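Local coordinates for protein SOXX (Paracoccus pantotrophus, PDB 2C1D) that carries a covalently bound heme c and probably transfers electrons as a cytochrome subunit of SoxXA, the heme enzyme that initiates chemotrophic sulfur oxidation, at residues E28-M33 with V129-T134; T20-N25 with N121-E126; V79-M84 with F94-G99. One frame throughout, in Å; residues are numbered along the deposited sequence.

In the fold
Helix 122-133 ties the three interactions together. Interaction 1 packs its C-terminal part on helix 26-33, and interaction 2 lays the loop before helix 26-33 along the N-terminal part of helix 122-133. The two centres are about 10 Å apart. Interaction 3, its centre about 18 Å from that of interaction 1 and 15 Å from that of interaction 2, is formed by the end of helix 72-81 and the loop 94-99. It meets helix 122-133 where Val79 CG2 lies 3.6 Å from Leu132 CD1 and where Ala122 CB lies 3.4 Å from Tyr95 OH. Val79, Phe94 and Leu132 line the heme c pocket. Interaction 2 stays away from it, with the Glu126 side chain about 12 Å from the heme at the nearest atoms.

Interaction 1 of 3, residues E28-M33 with V129-T134; sequences EGVRIM and VAFLVT
Phe131 has CG opposite its backbone N (chi1 180°), which carries the ring out from helix 122-133 to meet Val30 and Met33 of helix 26-33. Val30 reaches it with CG2, the branch lying beside its own backbone N. This methyl sits over one face of the ring, 3.5 Å from Val30 CG2 to the Phe131 ring centroid, in a CH-pi contact. It is displaced toward the CD1-CE1 rim, and Val30 CG2 comes within 3.3 Å of Phe131 CE1. Met33 approaches the CD2 side of the same ring. Its sulfur comes in obliquely, with Met33 SD 3.5 Å from Phe131 CD2, and makes a Met-aromatic contact. The bend at the end of the Met33 chain (chi3 76°) takes the methyl onward to Leu132, where Met33 CE lies 3.8 Å from Leu132 CD2. Gly29 puts no side chain between the backbones, and Gly29 CA is 4.5 Å from Phe131 CB. The contact is apolar throughout. Polar bonds stay within each segment: Thr134 OG1 donates to Phe131 O, and Arg31 grips Glu28 OE2 side-on through NE and NH2. The helix segments cross at -104°, with axes 8.4 Å apart at their closest. Packing of the first and last helices against each other is characteristic of the cytochrome c fold. Ile32 extends the interface to Gln124, Asp127 and Val128 of helix 122-133. Met33 also touches Cys41, a covalent heme attachment site. Leu132 touches the heme itself and packs on Leu75 and Val79 of helix 72-81.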
loop_
_atom_site.group_PDB
_atom_site.type_symbol
_atom_site.label_atom_id
_atom_site.label_comp_id
_atom_site.label_asym_id
_atom_site.label_seq_id
_atom_site.Cartn_x
_atom_site.Cartn_y
_atom_site.Cartn_z
ATOM N N GLU B 28 -0.132 21.790 -24.224
ATOM C CA GLU B 28 0.914 21.184 -23.393
ATOM C C GLU B 28 0.351 20.922 -22.004
ATOM O O GLU B 28 0.621 19.890 -21.434
ATOM C CB GLU B 28 2.193 22.056 -23.342
ATOM C CG GLU B 28 3.375 21.425 -22.577
ATOM C CD GLU B 28 4.019 20.212 -23.269
ATOM O OE1 GLU B 28 3.646 19.903 -24.432
ATOM O OE2 GLU B 28 4.902 19.557 -22.636
ATOM N N GLY B 29 -0.441 21.840 -21.466
ATOM C CA GLY B 29 -1.194 21.593 -20.245
ATOM C C GLY B 29 -1.919 20.233 -20.246
ATOM O O GLY B 29 -1.831 19.463 -19.296
ATOM N N VAL B 30 -2.611 19.918 -21.329
ATOM C CA VAL B 30 -3.328 18.658 -21.405
ATOM C C VAL B 30 -2.333 17.483 -21.293
ATOM O O VAL B 30 -2.574 16.501 -20.578
ATOM C CB VAL B 30 -4.123 18.544 -22.713
ATOM C CG1 VAL B 30 -4.648 17.140 -22.923
ATOM C CG2 VAL B 30 -5.300 19.516 -22.687
ATOM N N ARG B 31 -1.242 17.578 -22.036
ATOM C CA ARG B 31 -0.235 16.508 -22.018
ATOM C C ARG B 31 0.284 16.302 -20.596
ATOM O O ARG B 31 0.367 15.174 -20.119
ATOM C CB ARG B 31 0.924 16.818 -22.968
ATOM C CG ARG B 31 1.854 15.616 -23.210
ATOM C CD ARG B 31 3.033 15.958 -24.080
ATOM N NE ARG B 31 3.947 16.738 -23.283
ATOM C CZ ARG B 31 4.884 16.210 -22.502
ATOM N NH1 ARG B 31 5.115 14.881 -22.474
ATOM N NH2 ARG B 31 5.616 17.012 -21.771
ATOM N N ILE B 32 0.611 17.403 -19.924
ATOM C CA ILE B 32 1.129 17.361 -18.567
ATOM C C ILE B 32 0.113 16.699 -17.635
ATOM O O ILE B 32 0.466 15.889 -16.795
ATOM C CB ILE B 32 1.489 18.801 -18.106
ATOM C CG1 ILE B 32 2.694 19.328 -18.906
ATOM C CG2 ILE B 32 1.777 18.862 -16.607
ATOM C CD1 ILE B 32 2.778 20.829 -18.986
ATOM N N MET B 33 -1.160 17.037 -17.801
ATOM C CA MET B 33 -2.203 16.582 -16.889
ATOM C C MET B 33 -2.521 15.082 -17.046
ATOM O O MET B 33 -3.090 14.463 -16.135
ATOM C CB MET B 33 -3.471 17.424 -17.087
ATOM C CG MET B 33 -3.317 18.901 -16.660
ATOM S SD MET B 33 -4.679 19.892 -17.300
ATOM C CE MET B 33 -5.943 19.401 -16.198
ATOM N N VAL B 129 -2.440 25.496 -15.844
ATOM C CA VAL B 129 -3.361 26.589 -15.524
ATOM C C VAL B 129 -4.104 27.100 -16.763
ATOM O O VAL B 129 -5.315 27.311 -16.706
ATOM C CB VAL B 129 -2.641 27.751 -14.821
ATOM C CG1 VAL B 129 -3.523 28.993 -14.740
ATOM C CG2 VAL B 129 -2.215 27.354 -13.438
ATOM N N ALA B 130 -3.386 27.281 -17.869
ATOM C CA ALA B 130 -3.969 27.816 -19.088
ATOM C C ALA B 130 -5.041 26.875 -19.623
ATOM O O ALA B 130 -6.049 27.317 -20.190
ATOM C CB ALA B 130 -2.911 28.044 -20.136
ATOM N N PHE B 131 -4.840 25.574 -19.435
ATOM C CA PHE B 131 -5.869 24.633 -19.824
ATOM C C PHE B 131 -7.050 24.694 -18.855
ATOM O O PHE B 131 -8.184 24.686 -19.295
ATOM C CB PHE B 131 -5.358 23.205 -19.945
ATOM C CG PHE B 131 -6.424 22.249 -20.334
ATOM C CD1 PHE B 131 -6.910 22.241 -21.633
ATOM C CD2 PHE B 131 -7.002 21.407 -19.386
ATOM C CE1 PHE B 131 -7.933 21.390 -21.994
ATOM C CE2 PHE B 131 -8.016 20.541 -19.742
ATOM C CZ PHE B 131 -8.480 20.524 -21.045
ATOM N N LEU B 132 -6.776 24.772 -17.557
ATOM C CA LEU B 132 -7.827 24.793 -16.558
ATOM C C LEU B 132 -8.757 25.997 -16.752
ATOM O O LEU B 132 -9.952 25.911 -16.498
ATOM C CB LEU B 132 -7.241 24.805 -15.153
ATOM C CG LEU B 132 -6.533 23.516 -14.707
ATOM C CD1 LEU B 132 -5.718 23.786 -13.484
ATOM C CD2 LEU B 132 -7.505 22.383 -14.442
ATOM N N VAL B 133 -8.201 27.117 -17.206
ATOM C CA VAL B 133 -9.001 28.311 -17.454
ATOM C C VAL B 133 -10.041 28.065 -18.562
ATOM O O VAL B 133 -11.103 28.662 -18.526
ATOM C CB VAL B 133 -8.078 29.554 -17.746
ATOM C CG1 VAL B 133 -8.853 30.711 -18.348
ATOM C CG2 VAL B 133 -7.389 30.003 -16.468
ATOM N N THR B 134 -9.753 27.177 -19.520
ATOM C CA THR B 134 -10.682 26.918 -20.621
ATOM C C THR B 134 -11.857 26.034 -20.236
ATOM O O THR B 134 -12.782 25.889 -21.025
ATOM C CB THR B 134 -10.012 26.294 -21.897
ATOM O OG1 THR B 134 -9.538 24.957 -21.645
ATOM C CG2 THR B 134 -8.794 27.079 -22.333
#

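Interaction 2 of 3, residues T20-N25 with N121-E126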
loop_
_atom_site.group_PDB
_atom_site.type_symbol
_atom_site.label_atom_id
_atom_site.label_comp_id
_atom_site.label_asym_id
_atom_site.label_seq_id
_atom_site.Cartn_x
_atom_site.Cartn_y
_atom_site.Cartn_z
ATOM N N THR B 20 6.473 32.252 -14.451
ATOM C CA THR B 20 7.519 32.369 -15.474
ATOM C C THR B 20 7.596 33.695 -16.238
ATOM O O THR B 20 8.652 34.011 -16.782
ATOM C CB THR B 20 7.375 31.273 -16.540
ATOM O OG1 THR B 20 6.129 31.425 -17.225
ATOM C CG2 THR B 20 7.352 29.874 -15.923
ATOM N N GLY B 21 6.492 34.427 -16.326
ATOM C CA GLY B 21 6.383 35.555 -17.241
ATOM C C GLY B 21 6.019 35.195 -18.670
ATOM O O GLY B 21 5.948 36.059 -19.539
ATOM N N ALA B 22 5.797 33.912 -18.939
ATOM C CA ALA B 22 5.497 33.472 -20.288
ATOM C C ALA B 22 4.091 32.885 -20.284
ATOM O O ALA B 22 3.727 32.180 -19.348
ATOM C CB ALA B 22 6.507 32.438 -20.749
ATOM N N PRO B 23 3.316 33.131 -21.337
ATOM C CA PRO B 23 1.951 32.593 -21.417
ATOM C C PRO B 23 1.949 31.071 -21.296
ATOM O O PRO B 23 2.827 30.449 -21.866
ATOM C CB PRO B 23 1.493 32.990 -22.831
ATOM C CG PRO B 23 2.412 34.097 -23.264
ATOM C CD PRO B 23 3.688 33.894 -22.543
ATOM N N GLY B 24 0.987 30.499 -20.574
ATOM C CA GLY B 24 0.655 29.078 -20.673
ATOM C C GLY B 24 0.173 28.568 -22.039
ATOM O O GLY B 24 -0.566 29.220 -22.785
ATOM N N ASN B 25 0.617 27.368 -22.367
ATOM C CA ASN B 25 0.250 26.682 -23.575
ATOM C C ASN B 25 -0.714 25.556 -23.159
ATOM O O ASN B 25 -0.286 24.542 -22.593
ATOM C CB ASN B 25 1.517 26.115 -24.201
ATOM C CG ASN B 25 1.263 25.346 -25.493
ATOM O OD1 ASN B 25 2.102 25.359 -26.393
ATOM N ND2 ASN B 25 0.123 24.672 -25.590
ATOM N N ASN B 121 7.825 21.703 -13.314
ATOM C CA ASN B 121 8.564 22.969 -13.376
ATOM C C ASN B 121 7.581 24.153 -13.535
ATOM O O ASN B 121 6.390 23.949 -13.684
ATOM C CB ASN B 121 9.694 22.923 -14.428
ATOM C CG ASN B 121 9.201 22.794 -15.859
ATOM O OD1 ASN B 121 9.759 22.028 -16.688
ATOM N ND2 ASN B 121 8.197 23.558 -16.187
ATOM N N ALA B 122 8.074 25.380 -13.503
ATOM C CA ALA B 122 7.187 26.575 -13.458
ATOM C C ALA B 122 6.346 26.764 -14.698
ATOM O O ALA B 122 5.178 27.115 -14.602
ATOM C CB ALA B 122 7.981 27.824 -13.159
ATOM N N GLN B 123 6.925 26.523 -15.873
ATOM C CA GLN B 123 6.188 26.654 -17.119
ATOM C C GLN B 123 5.142 25.552 -17.243
ATOM O O GLN B 123 4.070 25.790 -17.800
ATOM C CB GLN B 123 7.120 26.626 -18.352
ATOM C CG GLN B 123 6.424 26.944 -19.668
ATOM C CD GLN B 123 5.737 28.297 -19.654
ATOM O OE1 GLN B 123 4.564 28.436 -20.074
ATOM N NE2 GLN B 123 6.444 29.295 -19.155
ATOM N N GLN B 124 5.450 24.356 -16.741
ATOM C CA GLN B 124 4.466 23.260 -16.740
ATOM C C GLN B 124 3.222 23.661 -15.937
ATOM O O GLN B 124 2.094 23.434 -16.387
ATOM C CB GLN B 124 5.082 21.975 -16.177
ATOM C CG GLN B 124 5.976 21.301 -17.245
ATOM C CD GLN B 124 6.802 20.167 -16.719
ATOM O OE1 GLN B 124 7.048 20.084 -15.542
ATOM N NE2 GLN B 124 7.249 19.301 -17.607
ATOM N N ILE B 125 3.442 24.301 -14.791
ATOM C CA ILE B 125 2.331 24.803 -13.979
ATOM C C ILE B 125 1.513 25.801 -14.798
ATOM O O ILE B 125 0.291 25.726 -14.815
ATOM C CB ILE B 125 2.807 25.488 -12.651
ATOM C CG1 ILE B 125 3.663 24.576 -11.775
ATOM C CG2 ILE B 125 1.587 26.050 -11.854
ATOM C CD1 ILE B 125 2.979 23.549 -11.042
ATOM N N GLU B 126 2.181 26.738 -15.472
ATOM C CA GLU B 126 1.491 27.763 -16.254
ATOM C C GLU B 126 0.686 27.141 -17.390
ATOM O O GLU B 126 -0.424 27.605 -17.706
ATOM C CB GLU B 126 2.488 28.796 -16.808
ATOM C CG GLU B 126 3.137 29.661 -15.728
ATOM C CD GLU B 126 2.157 30.496 -14.927
ATOM O OE1 GLU B 126 1.177 30.986 -15.520
ATOM O OE2 GLU B 126 2.359 30.659 -13.704
HETATM O O HOH W 1 2.232 32.823 -17.316
#
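The terminal amide of Gln123 meets the loop 20-25 with both of its polar corners. Thr20 and Ala22 lie by one corner and the carbonyl of Pro23 by the other. The Thr20 and Gln123 side chains cross at about a right angle. The second flat group is the carboxylate of Glu126, which is bridged to the loop by a water. This water donates to both Ala22 O, at 2.6 Å, and Glu126 OE1, at 2.8 Å. The other carboxylate oxygen, OE2, accepts from Leu19 N and forms a salt bridge with Arg76, so partners on both oxygens hold the buried group. Thr20 serves both the loop and the helix. Thr20 OG1 stands between the backbone N and the carbonyl carbon (chi1 63°) and accepts from Ala22 N at 3.0 Å, which makes an ST turn. The Ala22 N-H points fairly straight at the oxygen, at 160°. The Thr20 methyl presses on the first turn of the helix, with Thr20 CG2 3.5 Å from Ala122 CB. Further along, Gly24 CA makes a CA-H...O contact of 3.5 Å with Glu126 O. The CA atoms of the two segments come closest here, 4.7 Å from Gly24 CA to Glu126 CA. This close approach uses the lack of a side chain on Gly24. The loop thus lies along the N-terminal part of helix 122-133 and leads into helix 26-33. Asn25 takes the N-cap position of helix 26-33, and Asn121 that of helix 122-133. Asn25 N also bonds to Asp127 OD1, one turn beyond Gln123.

Interaction 3 of 3, residues V79-M84 with F94-G99; sequences VANAKM and FYKVDG. With HEC (heme c), chain O.
Tyr95 N donates to Ala80 O at 2.9 Å. This bond ties the loop 94-99 to the C-terminal part of helix 72-81. Next to it, Phe94 N makes a weak bond of 3.4 Å to Val79 O. Ala80 CB and Tyr95 CB pack beside these bonds, and the hydroxyl of Tyr95 is bonded to Thr3 O. Farther out, one water accepts from Asn81 ND2, at 3.2 Å, and from Lys96 NZ, at 2.7 Å. Lys96 reaches it with a fully extended chain, and its ammonium also forms a salt bridge with Glu177 of the SOXA chain. Lys83 NZ bonds to the carbonyl of Met91, whose side chain is an axial iron ligand. Asn81 OD1 takes a weak bond from Lys83 N. Phe94 turns its ring to the heme, with Phe94 CE1 3.7 Å from HEC CBB, which lies over one face. Val79 O stands at the ring's edge. Replacing the Phe94 ring by the methyl of an alanine is likely to leave the heme CBB atom without its aromatic cover and open a gap beside Val79 O. Val79 CG2 lies 3.9 Å from HEC CMB. Together, Val79 and Phe94 form part of the wall of the heme pocket of a cytochrome c domain, close to the methionine ligand.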
loop_
_atom_site.group_PDB
_atom_site.type_symbol
_atom_site.label_atom_id
_atom_site.label_comp_id
_atom_site.label_asym_id
_atom_site.label_seq_id
_atom_site.Cartn_x
_atom_site.Cartn_y
_atom_site.Cartn_z
ATOM N N VAL B 79 -2.697 24.469 -8.286
ATOM C CA VAL B 79 -1.734 23.592 -8.979
ATOM C C VAL B 79 -0.364 23.576 -8.301
ATOM O O VAL B 79 0.191 22.497 -8.049
ATOM C CB VAL B 79 -1.641 23.921 -10.481
ATOM C CG1 VAL B 79 -0.699 22.974 -11.205
ATOM C CG2 VAL B 79 -3.023 23.799 -11.127
ATOM N N ALA B 80 0.172 24.755 -7.971
ATOM C CA ALA B 80 1.481 24.867 -7.337
ATOM C C ALA B 80 1.479 24.252 -5.955
ATOM O O ALA B 80 2.406 23.536 -5.581
ATOM C CB ALA B 80 1.949 26.340 -7.255
ATOM N N ASN B 81 0.456 24.551 -5.172
ATOM C CA ASN B 81 0.374 23.966 -3.841
ATOM C C ASN B 81 -1.050 24.054 -3.274
ATOM O O ASN B 81 -1.433 25.063 -2.674
ATOM C CB ASN B 81 1.375 24.603 -2.896
ATOM C CG ASN B 81 1.482 23.864 -1.575
ATOM O OD1 ASN B 81 0.632 23.023 -1.239
ATOM N ND2 ASN B 81 2.513 24.185 -0.805
ATOM N N ALA B 82 -1.813 22.971 -3.453
ATOM C CA ALA B 82 -3.234 22.970 -3.145
ATOM C C ALA B 82 -3.477 23.056 -1.656
ATOM O O ALA B 82 -4.536 23.526 -1.234
ATOM C CB ALA B 82 -3.913 21.762 -3.740
ATOM N N LYS B 83 -2.501 22.635 -0.860
ATOM C CA LYS B 83 -2.556 22.757 0.597
ATOM C C LYS B 83 -2.709 24.184 1.116
ATOM O O LYS B 83 -3.063 24.374 2.282
ATOM C CB LYS B 83 -1.305 22.147 1.232
ATOM C CG LYS B 83 -1.264 20.609 1.195
ATOM C CD LYS B 83 -0.319 20.066 0.120
ATOM C CE LYS B 83 0.085 18.602 0.372
ATOM N NZ LYS B 83 -1.057 17.642 0.380
ATOM N N MET B 84 -2.425 25.182 0.283
ATOM C CA MET B 84 -2.575 26.587 0.700
ATOM C C MET B 84 -4.000 27.094 0.484
ATOM O O MET B 84 -4.347 28.201 0.913
ATOM C CB MET B 84 -1.595 27.491 -0.054
ATOM C CG MET B 84 -0.132 27.151 0.129
ATOM S SD MET B 84 0.452 27.330 1.799
ATOM C CE MET B 84 0.623 29.161 1.959
ATOM N N PHE B 94 2.485 20.471 -6.465
ATOM C CA PHE B 94 3.295 20.260 -7.660
ATOM C C PHE B 94 4.480 21.207 -7.801
ATOM O O PHE B 94 5.337 20.980 -8.643
ATOM C CB PHE B 94 2.395 20.260 -8.884
ATOM C CG PHE B 94 1.545 19.023 -8.975
ATOM C CD1 PHE B 94 0.278 18.993 -8.435
ATOM C CD2 PHE B 94 2.035 17.874 -9.581
ATOM C CE1 PHE B 94 -0.504 17.816 -8.504
ATOM C CE2 PHE B 94 1.253 16.711 -9.664
ATOM C CZ PHE B 94 -0.012 16.699 -9.123
ATOM N N TYR B 95 4.585 22.193 -6.913
ATOM C CA TYR B 95 5.681 23.170 -6.950
ATOM C C TYR B 95 6.246 23.383 -5.544
ATOM O O TYR B 95 6.259 24.495 -5.017
ATOM C CB TYR B 95 5.186 24.488 -7.579
ATOM C CG TYR B 95 6.272 25.335 -8.198
ATOM C CD1 TYR B 95 7.049 24.854 -9.256
ATOM C CD2 TYR B 95 6.519 26.633 -7.743
ATOM C CE1 TYR B 95 8.058 25.642 -9.840
ATOM C CE2 TYR B 95 7.503 27.429 -8.343
ATOM C CZ TYR B 95 8.257 26.929 -9.395
ATOM O OH TYR B 95 9.235 27.703 -9.967
ATOM N N LYS B 96 6.705 22.287 -4.944
ATOM C CA LYS B 96 7.163 22.258 -3.564
ATOM C C LYS B 96 8.410 21.418 -3.495
ATOM O O LYS B 96 8.503 20.364 -4.127
ATOM C CB LYS B 96 6.105 21.655 -2.636
ATOM C CG LYS B 96 6.452 21.727 -1.158
ATOM C CD LYS B 96 5.272 21.248 -0.298
ATOM C CE LYS B 96 5.607 21.180 1.193
ATOM N NZ LYS B 96 4.360 20.943 1.991
ATOM N N VAL B 97 9.389 21.889 -2.741
ATOM C CA VAL B 97 10.709 21.285 -2.800
ATOM C C VAL B 97 11.268 20.843 -1.465
ATOM O O VAL B 97 12.275 20.150 -1.420
ATOM C CB VAL B 97 11.717 22.239 -3.478
ATOM C CG1 VAL B 97 11.324 22.490 -4.921
ATOM C CG2 VAL B 97 11.837 23.549 -2.694
ATOM N N ASP B 98 10.618 21.204 -0.370
ATOM C CA ASP B 98 11.129 20.807 0.938
ATOM C C ASP B 98 10.025 20.759 1.986
ATOM O O ASP B 98 8.865 21.060 1.694
ATOM C CB ASP B 98 12.300 21.721 1.356
ATOM C CG ASP B 98 11.868 23.161 1.698
ATOM O OD1 ASP B 98 10.701 23.552 1.482
ATOM O OD2 ASP B 98 12.655 23.986 2.200
ATOM N N GLY B 99 10.383 20.386 3.209
ATOM C CA GLY B 99 9.433 20.243 4.306
ATOM C C GLY B 99 8.774 18.863 4.323
ATOM O O GLY B 99 7.658 18.699 4.830
HETATM FE FE HEC O . -6.537 18.032 -7.648
HETATM C CHA HEC O . -8.874 19.756 -5.858
HETATM C CHB HEC O . -6.614 20.380 -10.084
HETATM C CHC HEC O . -4.016 16.428 -9.241
HETATM C CHD HEC O . -6.720 15.403 -5.399
HETATM N NA HEC O . -7.543 19.773 -7.906
HETATM C C1A HEC O . -8.500 20.270 -7.073
HETATM C C2A HEC O . -9.047 21.456 -7.693
HETATM C C3A HEC O . -8.425 21.638 -8.876
HETATM C C4A HEC O . -7.455 20.567 -9.015
HETATM C CMA HEC O . -8.620 22.733 -9.940
HETATM C CAA HEC O . -10.135 22.307 -7.037
HETATM C CBA HEC O . -11.466 21.571 -6.974
HETATM C CGA HEC O . -12.105 21.796 -8.291
HETATM O O1A HEC O . -12.458 22.967 -8.547
HETATM O O2A HEC O . -12.258 20.838 -9.085
HETATM N NB HEC O . -5.543 18.323 -9.333
HETATM C C1B HEC O . -5.666 19.407 -10.175
HETATM C C2B HEC O . -4.607 19.357 -11.169
HETATM C C3B HEC O . -3.891 18.251 -10.951
HETATM C C4B HEC O . -4.461 17.600 -9.784
HETATM C CMB HEC O . -4.443 20.367 -12.314
HETATM C CAB HEC O . -2.649 17.791 -11.771
HETATM C CBB HEC O . -1.699 18.787 -11.835
HETATM N NC HEC O . -5.535 16.206 -7.387
HETATM C C1C HEC O . -4.524 15.765 -8.164
HETATM C C2C HEC O . -4.154 14.430 -7.698
HETATM C C3C HEC O . -4.799 14.204 -6.542
HETATM C C4C HEC O . -5.766 15.289 -6.393
HETATM C CMC HEC O . -2.930 13.647 -8.201
HETATM C CAC HEC O . -4.745 12.947 -5.600
HETATM C CBC HEC O . -3.573 12.526 -5.103
HETATM N ND HEC O . -7.611 17.642 -5.878
HETATM C C1D HEC O . -7.553 16.473 -5.131
HETATM C C2D HEC O . -8.493 16.573 -4.038
HETATM C C3D HEC O . -9.165 17.943 -4.194
HETATM C C4D HEC O . -8.559 18.516 -5.364
HETATM C CMD HEC O . -8.785 15.524 -2.930
HETATM C CAD HEC O . -10.278 18.596 -3.324
HETATM C CBD HEC O . -9.603 19.426 -2.233
HETATM C CGD HEC O . -10.055 19.020 -0.845
HETATM O O1D HEC O . -9.269 18.320 -0.119
HETATM O O2D HEC O . -11.211 19.411 -0.499
HETATM O O HOH W 2 2.774 23.154 2.184
#